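DNA helicase assembly protein (Enterobacteria phage T4, PDB 1C1K) loads the replicative helicase onto fork DNA protected by single-stranded DNA-binding protein and coordinates leading- and lagging-strand synthesis, serving phage replication, recombination and repair. Local coordinates at residues Gln28-Lys33 / Leu190-Lys195. Sequence-based numbering, arbitrary orientation.
Sequences QHMNGK and LKAYRK
His29 and Met30, in the last turn of helix 16-30, pack against Ala192 on helix 181-196, joining the N- and C-terminal parts of this two-domain, largely helical protein. A Schellman motif with Gly32 at positive phi ends the first helix just beyond this junction. The packing is tight around the methyl of Ala192: its CB lies 3.3 Å from the carbonyl O of His29 and 3.8 Å from CA of Met30. Bent at chi2 and chi3, the Met30 chain curls so that SD and CE both lie against the same methyl, and CE continues to the backbone N of Tyr193, 4.1 Å away. Leu79 and Val80 of helix 68-81 also pack on Met30. Toward solvent the contact thins to Lys195, whose CB sits at the edge of the His29 ring, 4.0 Å from CE1, while its NZ leads away to a salt bridge with Asp35. With CG anti to the backbone N, chi1 of 175° carries the His29 ring across to helix 181-196. There ND1 accepts from the backbone N of Val36 and NE2 donates to Ala192 O, a pair of bonds that fixes the ring's rotation; NE2 approaches that oxygen at 2.8 Å from above the carbonyl plane, 42° out of it.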
# COMPACT_ATOMS: atom_id res chain seq x y z
N GLN A 28 4.43 4.20 -11.80
CA GLN A 28 5.15 5.44 -11.56
C GLN A 28 4.65 6.12 -10.28
O GLN A 28 5.42 6.71 -9.54
CB GLN A 28 5.00 6.37 -12.77
CG GLN A 28 5.77 5.84 -13.98
CD GLN A 28 5.44 6.59 -15.26
OE1 GLN A 28 5.74 6.12 -16.36
NE2 GLN A 28 4.82 7.75 -15.12
N HIS A 29 3.36 6.00 -10.03
CA HIS A 29 2.77 6.58 -8.83
C HIS A 29 3.39 5.92 -7.60
O HIS A 29 3.80 6.60 -6.65
CB HIS A 29 1.26 6.36 -8.82
CG HIS A 29 0.59 6.83 -7.57
ND1 HIS A 29 -0.03 8.05 -7.48
CD2 HIS A 29 0.47 6.25 -6.35
CE1 HIS A 29 -0.52 8.21 -6.25
NE2 HIS A 29 -0.22 7.13 -5.55
N MET A 30 3.47 4.59 -7.62
CA MET A 30 4.03 3.84 -6.49
C MET A 30 5.53 4.05 -6.30
O MET A 30 6.08 3.68 -5.26
CB MET A 30 3.71 2.35 -6.66
CG MET A 30 2.22 2.03 -6.46
SD MET A 30 1.51 2.67 -4.90
CE MET A 30 2.71 2.04 -3.73
N ASN A 31 6.17 4.66 -7.30
CA ASN A 31 7.61 4.97 -7.25
C ASN A 31 7.81 6.44 -6.91
O ASN A 31 8.94 6.93 -6.86
CB ASN A 31 8.26 4.69 -8.61
CG ASN A 31 8.62 3.24 -8.80
OD1 ASN A 31 8.73 2.77 -9.94
ND2 ASN A 31 8.81 2.51 -7.71
N GLY A 32 6.70 7.15 -6.69
CA GLY A 32 6.75 8.56 -6.36
C GLY A 32 7.11 9.45 -7.54
O GLY A 32 7.62 10.55 -7.36
N LYS A 33 6.84 8.98 -8.75
CA LYS A 33 7.16 9.72 -9.96
C LYS A 33 5.93 10.34 -10.62
O LYS A 33 6.04 11.14 -11.55
CB LYS A 33 7.86 8.81 -10.96
CG LYS A 33 9.27 8.44 -10.56
CD LYS A 33 9.92 7.55 -11.60
CE LYS A 33 10.44 6.27 -10.96
NZ LYS A 33 11.44 5.61 -11.84
N LEU A 190 4.74 3.84 1.01
CA LEU A 190 3.76 4.21 2.02
C LEU A 190 3.04 5.51 1.67
O LEU A 190 1.82 5.60 1.74
CB LEU A 190 4.43 4.32 3.38
CG LEU A 190 4.79 2.99 4.03
CD1 LEU A 190 5.80 3.21 5.16
CD2 LEU A 190 3.53 2.33 4.58
N LYS A 191 3.81 6.53 1.29
CA LYS A 191 3.20 7.80 0.94
C LYS A 191 2.38 7.69 -0.34
O LYS A 191 1.31 8.29 -0.45
CB LYS A 191 4.28 8.87 0.79
CG LYS A 191 4.94 9.23 2.12
CD LYS A 191 5.61 10.61 2.06
CE LYS A 191 6.90 10.56 1.25
NZ LYS A 191 7.91 9.64 1.85
N ALA A 192 2.87 6.92 -1.31
CA ALA A 192 2.14 6.75 -2.56
C ALA A 192 0.79 6.07 -2.31
O ALA A 192 -0.24 6.52 -2.81
CB ALA A 192 2.97 5.94 -3.55
N TYR A 193 0.81 4.99 -1.53
CA TYR A 193 -0.42 4.26 -1.22
C TYR A 193 -1.35 5.13 -0.38
O TYR A 193 -2.57 5.09 -0.54
CB TYR A 193 -0.06 2.97 -0.47
CG TYR A 193 -1.15 1.90 -0.41
CD1 TYR A 193 -2.24 1.91 -1.29
CD2 TYR A 193 -1.08 0.88 0.54
CE1 TYR A 193 -3.23 0.92 -1.22
CE2 TYR A 193 -2.06 -0.10 0.62
CZ TYR A 193 -3.13 -0.08 -0.26
OH TYR A 193 -4.09 -1.06 -0.16
N ARG A 194 -0.78 5.93 0.51
CA ARG A 194 -1.58 6.81 1.35
C ARG A 194 -2.40 7.79 0.50
O ARG A 194 -3.51 8.16 0.86
CB ARG A 194 -0.67 7.56 2.33
CG ARG A 194 -1.39 8.53 3.27
CD ARG A 194 -0.45 9.08 4.36
NE ARG A 194 0.61 9.93 3.81
CZ ARG A 194 1.49 10.60 4.55
NH1 ARG A 194 1.46 10.53 5.88
NH2 ARG A 194 2.41 11.35 3.95
N LYS A 195 -1.84 8.20 -0.64
CA LYS A 195 -2.54 9.13 -1.53
C LYS A 195 -3.81 8.54 -2.14
O LYS A 195 -4.79 9.25 -2.36
CB LYS A 195 -1.60 9.58 -2.66
CG LYS A 195 -0.54 10.57 -2.21
CD LYS A 195 0.27 11.09 -3.38
CE LYS A 195 1.27 12.14 -2.90
NZ LYS A 195 1.20 13.39 -3.71